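Local coordinates for LPXTG family cell surface protein Fms2 (Enterococcus faecium DO, PDB 5FCE), which is an LPXTG-family cell surface adhesin whose ligand-binding region, the part described here, probably attaches the bacterium to host proteins or surfaces, at residues 39-44 with 53-58; 87-92 with 103-108. All coordinates share one frame; numbering follows the deposited sequence.

Contact 1 (39-44 with 53-58)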
ATOM      1  N   ALA A  39      -3.944   6.022   0.370  1.00 16.01           N
ATOM      2  CA  ALA A  39      -2.876   5.048   0.568  1.00 14.91           C
ATOM      3  C   ALA A  39      -1.692   5.414  -0.314  1.00 16.17           C
ATOM      4  O   ALA A  39      -1.860   5.679  -1.505  1.00 15.36           O
ATOM      5  CB  ALA A  39      -3.375   3.660   0.259  1.00 16.59           C
ATOM      6  N   VAL A  40      -0.500   5.461   0.276  1.00 15.52           N
ATOM      7  CA  VAL A  40       0.687   5.904  -0.451  1.00 16.38           C
ATOM      8  C   VAL A  40       1.784   4.850  -0.345  1.00 16.52           C
ATOM      9  O   VAL A  40       2.194   4.482   0.758  1.00 16.16           O
ATOM     10  CB  VAL A  40       1.216   7.267   0.070  1.00 16.14           C
ATOM     11  CG1 VAL A  40       2.489   7.666  -0.672  1.00 16.64           C
ATOM     12  CG2 VAL A  40       0.167   8.357  -0.088  1.00 18.54           C
ATOM     13  N   LEU A  41       2.241   4.347  -1.490  1.00 16.32           N
ATOM     14  CA  LEU A  41       3.377   3.430  -1.513  1.00 16.61           C
ATOM     15  C   LEU A  41       4.648   4.270  -1.683  1.00 16.39           C
ATOM     16  O   LEU A  41       4.734   5.100  -2.591  1.00 16.90           O
ATOM     17  CB  LEU A  41       3.217   2.459  -2.677  1.00 16.70           C
ATOM     18  CG  LEU A  41       3.892   1.097  -2.670  1.00 19.47           C
ATOM     19  CD1 LEU A  41       3.588   0.333  -1.390  1.00 16.88           C
ATOM     20  CD2 LEU A  41       3.425   0.314  -3.898  1.00 17.14           C
ATOM     21  N   THR A  42       5.622   4.082  -0.801  1.00 16.23           N
ATOM     22  CA  THR A  42       6.784   4.966  -0.788  1.00 16.20           C
ATOM     23  C   THR A  42       8.078   4.184  -0.601  1.00 17.47           C
ATOM     24  O   THR A  42       8.062   3.079  -0.049  1.00 16.88           O
ATOM     25  CB  THR A  42       6.637   6.039   0.321  1.00 18.25           C
ATOM     26  OG1 THR A  42       7.798   6.873   0.354  1.00 17.87           O
ATOM     27  CG2 THR A  42       6.457   5.378   1.670  1.00 16.99           C
ATOM     28  N   TYR A  43       9.192   4.729  -1.090  1.00 16.73           N
ATOM     29  CA  TYR A  43      10.490   4.166  -0.725  1.00 18.79           C
ATOM     30  C   TYR A  43      11.279   5.048   0.245  1.00 18.79           C
ATOM     31  O   TYR A  43      12.480   4.852   0.451  1.00 20.23           O
ATOM     32  CB  TYR A  43      11.323   3.771  -1.952  1.00 17.13           C
ATOM     33  CG  TYR A  43      11.614   4.876  -2.939  1.00 19.14           C
ATOM     34  CD1 TYR A  43      10.680   5.229  -3.903  1.00 20.23           C
ATOM     35  CD2 TYR A  43      12.842   5.533  -2.936  1.00 21.33           C
ATOM     36  CE1 TYR A  43      10.943   6.231  -4.821  1.00 20.71           C
ATOM     37  CE2 TYR A  43      13.125   6.530  -3.857  1.00 22.03           C
ATOM     38  CZ  TYR A  43      12.170   6.872  -4.793  1.00 22.73           C
ATOM     39  OH  TYR A  43      12.433   7.860  -5.709  1.00 23.23           O
ATOM     40  N   GLY A  44      10.595   6.007   0.855  1.00 18.81           N
ATOM     41  CA  GLY A  44      11.232   6.850   1.854  1.00 21.90           C
ATOM     42  C   GLY A  44      10.410   8.052   2.280  1.00 22.08           C
ATOM     43  O   GLY A  44      10.644   9.175   1.827  1.00 23.05           O
ATOM     44  N   LYS A  53       9.097  10.463  -2.340  1.00 23.58           N
ATOM     45  CA  LYS A  53       9.510   9.167  -2.867  1.00 22.63           C
ATOM     46  C   LYS A  53       8.331   8.243  -3.157  1.00 21.51           C
ATOM     47  O   LYS A  53       8.314   7.081  -2.738  1.00 19.74           O
ATOM     48  CB  LYS A  53      10.526   8.513  -1.930  1.00 21.23           C
ATOM     49  CG  LYS A  53      11.879   9.233  -1.913  1.00 23.03           C
ATOM     50  CD  LYS A  53      12.747   8.710  -0.770  1.00 22.61           C
ATOM     51  CE  LYS A  53      14.048   9.495  -0.635  1.00 25.42           C
ATOM     52  NZ  LYS A  53      14.841   9.086   0.577  1.00 28.08           N
ATOM     53  N   VAL A  54       7.356   8.776  -3.891  1.00 19.23           N
ATOM     54  CA  VAL A  54       6.107   8.071  -4.177  1.00 19.43           C
ATOM     55  C   VAL A  54       6.251   7.043  -5.296  1.00 19.21           C
ATOM     56  O   VAL A  54       6.651   7.368  -6.412  1.00 19.22           O
ATOM     57  CB  VAL A  54       4.985   9.082  -4.511  1.00 22.09           C
ATOM     58  CG1 VAL A  54       3.678   8.368  -4.841  1.00 19.74           C
ATOM     59  CG2 VAL A  54       4.790  10.024  -3.331  1.00 21.45           C
ATOM     60  N   ILE A  55       5.909   5.798  -4.989  1.00 17.57           N
ATOM     61  CA  ILE A  55       5.874   4.739  -5.984  1.00 18.08           C
ATOM     62  C   ILE A  55       4.474   4.750  -6.584  1.00 18.26           C
ATOM     63  O   ILE A  55       4.273   4.464  -7.770  1.00 16.84           O
ATOM     64  CB  ILE A  55       6.188   3.389  -5.309  1.00 17.89           C
ATOM     65  CG1 ILE A  55       7.623   3.403  -4.765  1.00 17.17           C
ATOM     66  CG2 ILE A  55       5.983   2.201  -6.267  1.00 17.64           C
ATOM     67  CD1 ILE A  55       7.883   2.299  -3.719  1.00 16.80           C
ATOM     68  N   GLY A  56       3.496   5.099  -5.753  1.00 17.82           N
ATOM     69  CA  GLY A  56       2.141   5.283  -6.237  1.00 17.51           C
ATOM     70  C   GLY A  56       1.189   5.574  -5.101  1.00 17.47           C
ATOM     71  O   GLY A  56       1.543   5.405  -3.932  1.00 16.07           O
ATOM     72  N   GLU A  57      -0.021   6.010  -5.443  1.00 17.53           N
ATOM     73  CA  GLU A  57      -1.005   6.386  -4.438  1.00 17.06           C
ATOM     74  C   GLU A  57      -2.429   6.265  -4.966  1.00 18.31           C
ATOM     75  O   GLU A  57      -2.661   6.282  -6.173  1.00 17.88           O
ATOM     76  CB  GLU A  57      -0.753   7.815  -3.932  1.00 18.76           C
ATOM     77  CG  GLU A  57      -0.899   8.872  -5.008  1.00 20.71           C
ATOM     78  CD  GLU A  57      -0.510  10.261  -4.539  1.00 22.03           C
ATOM     79  OE1 GLU A  57      -0.674  10.568  -3.333  1.00 22.32           O
ATOM     80  OE2 GLU A  57      -0.051  11.052  -5.396  1.00 23.41           O
ATOM     81  N   VAL A  58      -3.387   6.173  -4.050  1.00 17.48           N
ATOM     82  CA  VAL A  58      -4.785   6.083  -4.439  1.00 17.24           C
ATOM     83  C   VAL A  58      -5.632   6.760  -3.368  1.00 17.06           C
ATOM     84  O   VAL A  58      -5.268   6.770  -2.187  1.00 14.72           O
ATOM     85  CB  VAL A  58      -5.229   4.609  -4.668  1.00 17.69           C
ATOM     86  CG1 VAL A  58      -5.193   3.813  -3.368  1.00 17.48           C
ATOM     87  CG2 VAL A  58      -6.612   4.547  -5.299  1.00 17.85           C
TER
HETATM   88  O   HOH W   1      14.950   6.183   0.673  1.00 26.39           O
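Tyr43 lies across the side chain of Lys53 at about a right angle. Lys53 CB sits over the ring centre, 3.5 Å from the Tyr43 centroid and only 6° off the normal, a CH-pi contact. CG follows over the same face. The extended lysine then runs on past Gly44, and a water joins its NZ to Tyr43 O. Ile55 meets the ring differently: its CG1 lies in the ring plane, 3.7 Å from Tyr43 CD1. Tyr43 CG stands between its own backbone N and carbonyl carbon (chi1 58°), which brings the ring against Lys53 and Ile55. Tyr43 N donates to Lys53 O at 3.0 Å. These residues end an antiparallel beta hairpin of strands 36-42 and 54-60. A classic beta bulge interrupts it: Ile55 and Gly56 both face Leu41. Leu41 O takes a bond from Ile55 N at 2.8 Å, with the donor tilted 31° from the carbonyl plane, and a weak one from Gly56 N at 3.4 Å. The chain turns a corner here, and Leu41 CD2 packs on Ile55 CG2 at 4.0 Å. Beyond the bulge, Ala39 and Val58 form a regular hydrogen-bonded pair. Val40 CG2 lies alongside Glu57 CB, while Glu57 OE1 is hydrogen-bonded to His38 NE2. At the other end, an ST turn from Gly44 N to Thr42 OG1 (3.0 Å) shapes the chain after the strand. Ile22 of strand 21-28 touches both Leu41 and Ile55.

Contact 2 (87-92 with 103-108); sequences KDKVDL and TENLKP
Lys89 NZ joins two carboxylates, one from each segment, in a salt-bridge network. It reaches the syn lone pair of Asp91 OD2 at 2.6 Å and the anti lone pair of Glu104 OE1 at 2.9 Å. The lysine runs extended to CE and then bends (chi4 -113°), which brings NZ to both acids. Asp91 also serves the backbone opposite: Asn105 N donates to Asp91 OD1 at 3.0 Å, nearly in line with the C-O bond. The side chain thus takes a place in the backbone pairing just where strand 91-96 begins and strand 99-103 ends. Before that point, Leu92 and Thr103 make an antiparallel hydrogen-bonded pair, the end of the hairpin of strands 91-96 and 99-103. After it, segment 103-108 continues as a loop, and Leu106 N reaches Val90 O at 2.8 Å. A water accepts from Val90 N and Lys107 N and donates to Asn105 OD1, joining the two segments. On the apolar side, Val90 CG2 meets the Pro108 ring at CG, 3.8 Å away, and Leu106 CD2 packs on Leu92 CB at the same distance. Ile84 of helix 81-85 touches both Val90 and Pro108. The lysine lies between two acids whose nearest oxygens, Asp91 OD2 and Glu104 OE1, are 4.8 Å apart, so its positive charge probably offsets their mutual repulsion and helps keep Asp91 ionised as an acceptor for Asn105 N.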
ATOM      1  N   LYS A  87      15.137  -0.440  -4.530  1.00 20.52           N
ATOM      2  CA  LYS A  87      15.018   0.338  -3.300  1.00 20.77           C
ATOM      3  C   LYS A  87      15.323  -0.483  -2.057  1.00 20.76           C
ATOM      4  O   LYS A  87      15.131  -1.709  -2.032  1.00 20.76           O
ATOM      5  CB  LYS A  87      13.627   0.970  -3.187  1.00 20.30           C
ATOM      6  CG  LYS A  87      13.232   1.822  -4.412  1.00 21.04           C
ATOM      7  CD  LYS A  87      14.279   2.892  -4.713  1.00 21.29           C
ATOM      8  CE  LYS A  87      13.931   3.706  -5.954  1.00 23.62           C
ATOM      9  NZ  LYS A  87      14.957   4.767  -6.222  1.00 25.82           N
ATOM     10  N   ASP A  88      15.799   0.193  -1.019  1.00 19.45           N
ATOM     11  CA  ASP A  88      16.170  -0.492   0.212  1.00 20.98           C
ATOM     12  C   ASP A  88      14.975  -0.916   1.065  1.00 19.62           C
ATOM     13  O   ASP A  88      15.051  -1.895   1.816  1.00 19.81           O
ATOM     14  CB  ASP A  88      17.136   0.372   1.033  1.00 20.17           C
ATOM     15  CG  ASP A  88      18.429   0.674   0.288  1.00 23.39           C
ATOM     16  OD1 ASP A  88      19.250  -0.257   0.113  1.00 24.66           O
ATOM     17  OD2 ASP A  88      18.623   1.843  -0.116  1.00 25.96           O
ATOM     18  N   LYS A  89      13.874  -0.179   0.950  1.00 21.49           N
ATOM     19  CA  LYS A  89      12.719  -0.392   1.816  1.00 20.56           C
ATOM     20  C   LYS A  89      11.472   0.241   1.210  1.00 19.44           C
ATOM     21  O   LYS A  89      11.474   1.436   0.879  1.00 19.04           O
ATOM     22  CB  LYS A  89      12.979   0.242   3.173  1.00 19.30           C
ATOM     23  CG  LYS A  89      11.886   0.012   4.199  1.00 19.43           C
ATOM     24  CD  LYS A  89      12.189   0.798   5.460  1.00 19.36           C
ATOM     25  CE  LYS A  89      11.235   0.432   6.565  1.00 20.56           C
ATOM     26  NZ  LYS A  89      10.353   1.579   6.906  1.00 23.52           N
ATOM     27  N   VAL A  90      10.412  -0.547   1.066  1.00 16.07           N
ATOM     28  CA  VAL A  90       9.153  -0.028   0.541  1.00 16.90           C
ATOM     29  C   VAL A  90       8.127  -0.075   1.659  1.00 16.06           C
ATOM     30  O   VAL A  90       7.938  -1.124   2.276  1.00 15.91           O
ATOM     31  CB  VAL A  90       8.653  -0.855  -0.661  1.00 16.28           C
ATOM     32  CG1 VAL A  90       7.275  -0.371  -1.112  1.00 15.36           C
ATOM     33  CG2 VAL A  90       9.646  -0.789  -1.809  1.00 16.55           C
ATOM     34  N   ASP A  91       7.483   1.057   1.933  1.00 16.16           N
ATOM     35  CA  ASP A  91       6.440   1.112   2.953  1.00 16.71           C
ATOM     36  C   ASP A  91       5.104   1.495   2.334  1.00 16.21           C
ATOM     37  O   ASP A  91       5.063   2.157   1.285  1.00 16.73           O
ATOM     38  CB  ASP A  91       6.770   2.147   4.039  1.00 17.51           C
ATOM     39  CG  ASP A  91       8.020   1.809   4.832  1.00 19.01           C
ATOM     40  OD1 ASP A  91       8.378   0.623   4.938  1.00 18.34           O
ATOM     41  OD2 ASP A  91       8.653   2.750   5.360  1.00 20.44           O
ATOM     42  N   LEU A  92       4.019   1.083   2.991  1.00 16.59           N
ATOM     43  CA  LEU A  92       2.676   1.550   2.647  1.00 16.54           C
ATOM     44  C   LEU A  92       2.144   2.403   3.787  1.00 16.76           C
ATOM     45  O   LEU A  92       2.082   1.956   4.932  1.00 17.45           O
ATOM     46  CB  LEU A  92       1.731   0.366   2.403  1.00 16.37           C
ATOM     47  CG  LEU A  92       0.283   0.730   2.063  1.00 16.68           C
ATOM     48  CD1 LEU A  92       0.172   1.313   0.634  1.00 16.29           C
ATOM     49  CD2 LEU A  92      -0.650  -0.483   2.258  1.00 17.29           C
ATOM     50  N   THR A 103       2.586   0.416   7.293  1.00 18.53           N
ATOM     51  CA  THR A 103       2.989  -0.980   7.204  1.00 17.94           C
ATOM     52  C   THR A 103       4.344  -0.986   6.519  1.00 18.07           C
ATOM     53  O   THR A 103       4.461  -0.534   5.376  1.00 18.18           O
ATOM     54  CB  THR A 103       1.997  -1.789   6.363  1.00 19.65           C
ATOM     55  OG1 THR A 103       0.685  -1.654   6.916  1.00 19.97           O
ATOM     56  CG2 THR A 103       2.384  -3.260   6.308  1.00 19.88           C
ATOM     57  N   GLU A 104       5.365  -1.479   7.217  1.00 17.73           N
ATOM     58  CA  GLU A 104       6.744  -1.352   6.764  1.00 18.28           C
ATOM     59  C   GLU A 104       7.231  -2.572   5.998  1.00 18.93           C
ATOM     60  O   GLU A 104       6.746  -3.682   6.215  1.00 17.97           O
ATOM     61  CB  GLU A 104       7.680  -1.120   7.951  1.00 20.11           C
ATOM     62  CG  GLU A 104       7.502   0.232   8.648  1.00 20.66           C
ATOM     63  CD  GLU A 104       8.449   0.393   9.827  1.00 27.92           C
ATOM     64  OE1 GLU A 104       9.607   0.813   9.615  1.00 27.83           O
ATOM     65  OE2 GLU A 104       8.041   0.083  10.967  1.00 30.31           O
ATOM     66  N   ASN A 105       8.189  -2.333   5.107  1.00 17.96           N
ATOM     67  CA  ASN A 105       9.005  -3.379   4.484  1.00 17.91           C
ATOM     68  C   ASN A 105       8.226  -4.372   3.623  1.00 18.13           C
ATOM     69  O   ASN A 105       8.139  -5.568   3.948  1.00 17.78           O
ATOM     70  CB  ASN A 105       9.853  -4.109   5.541  1.00 20.02           C
ATOM     71  CG  ASN A 105      11.030  -4.847   4.933  1.00 20.71           C
ATOM     72  OD1 ASN A 105      11.586  -4.423   3.916  1.00 19.85           O
ATOM     73  ND2 ASN A 105      11.415  -5.965   5.548  1.00 22.18           N
ATOM     74  N   LEU A 106       7.696  -3.877   2.504  1.00 16.08           N
ATOM     75  CA  LEU A 106       6.819  -4.680   1.666  1.00 16.37           C
ATOM     76  C   LEU A 106       7.577  -5.641   0.745  1.00 16.94           C
ATOM     77  O   LEU A 106       6.954  -6.459   0.085  1.00 15.93           O
ATOM     78  CB  LEU A 106       5.846  -3.803   0.868  1.00 16.55           C
ATOM     79  CG  LEU A 106       4.524  -3.526   1.589  1.00 18.27           C
ATOM     80  CD1 LEU A 106       4.726  -3.091   3.012  1.00 19.22           C
ATOM     81  CD2 LEU A 106       3.722  -2.486   0.838  1.00 18.57           C
ATOM     82  N   LYS A 107       8.907  -5.535   0.730  1.00 16.31           N
ATOM     83  CA  LYS A 107       9.785  -6.542   0.109  1.00 18.26           C
ATOM     84  C   LYS A 107       9.443  -6.866  -1.352  1.00 17.88           C
ATOM     85  O   LYS A 107       9.012  -7.982  -1.667  1.00 19.13           O
ATOM     86  CB  LYS A 107       9.792  -7.828   0.944  1.00 19.65           C
ATOM     87  CG  LYS A 107      10.160  -7.607   2.407  1.00 20.49           C
ATOM     88  CD  LYS A 107      10.331  -8.936   3.109  1.00 23.89           C
ATOM     89  CE  LYS A 107       9.813  -8.888   4.531  1.00 28.92           C
ATOM     90  NZ  LYS A 107       9.992 -10.228   5.170  1.00 30.94           N
ATOM     91  N   PRO A 108       9.653  -5.892  -2.256  1.00 18.11           N
ATOM     92  CA  PRO A 108       9.256  -6.048  -3.660  1.00 18.33           C
ATOM     93  C   PRO A 108       9.910  -7.250  -4.371  1.00 18.66           C
ATOM     94  O   PRO A 108       9.347  -7.756  -5.336  1.00 18.45           O
ATOM     95  CB  PRO A 108       9.669  -4.711  -4.304  1.00 17.79           C
ATOM     96  CG  PRO A 108      10.685  -4.122  -3.388  1.00 18.93           C
ATOM     97  CD  PRO A 108      10.311  -4.598  -1.997  1.00 18.72           C
TER
HETATM   98  O   HOH W   2      10.820  -3.585   1.462  1.00 18.83           O

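From the N terminus, the chain first enters contact 1 on strand 36-42. It returns after an eleven-residue connection on strand 54-60, closing a hairpin. It then passes through strands 63-65 and 71-76 and helix 81-85 before contact 2 opens. There the hairpin of strands 91-96 and 99-103 closes, and the chain leaves toward strand 112-114. The contacts are in series, neither nested nor crossed. They meet because strands 36-42 and 91-96 are neighbours in one four-stranded antiparallel sheet. Thr42 O probably accepts from Asp91 N at 2.9 Å, and Leu41 CD1 packs on Leu106 CD2. Lys87 adds a cation-pi contact to the Tyr43 ring.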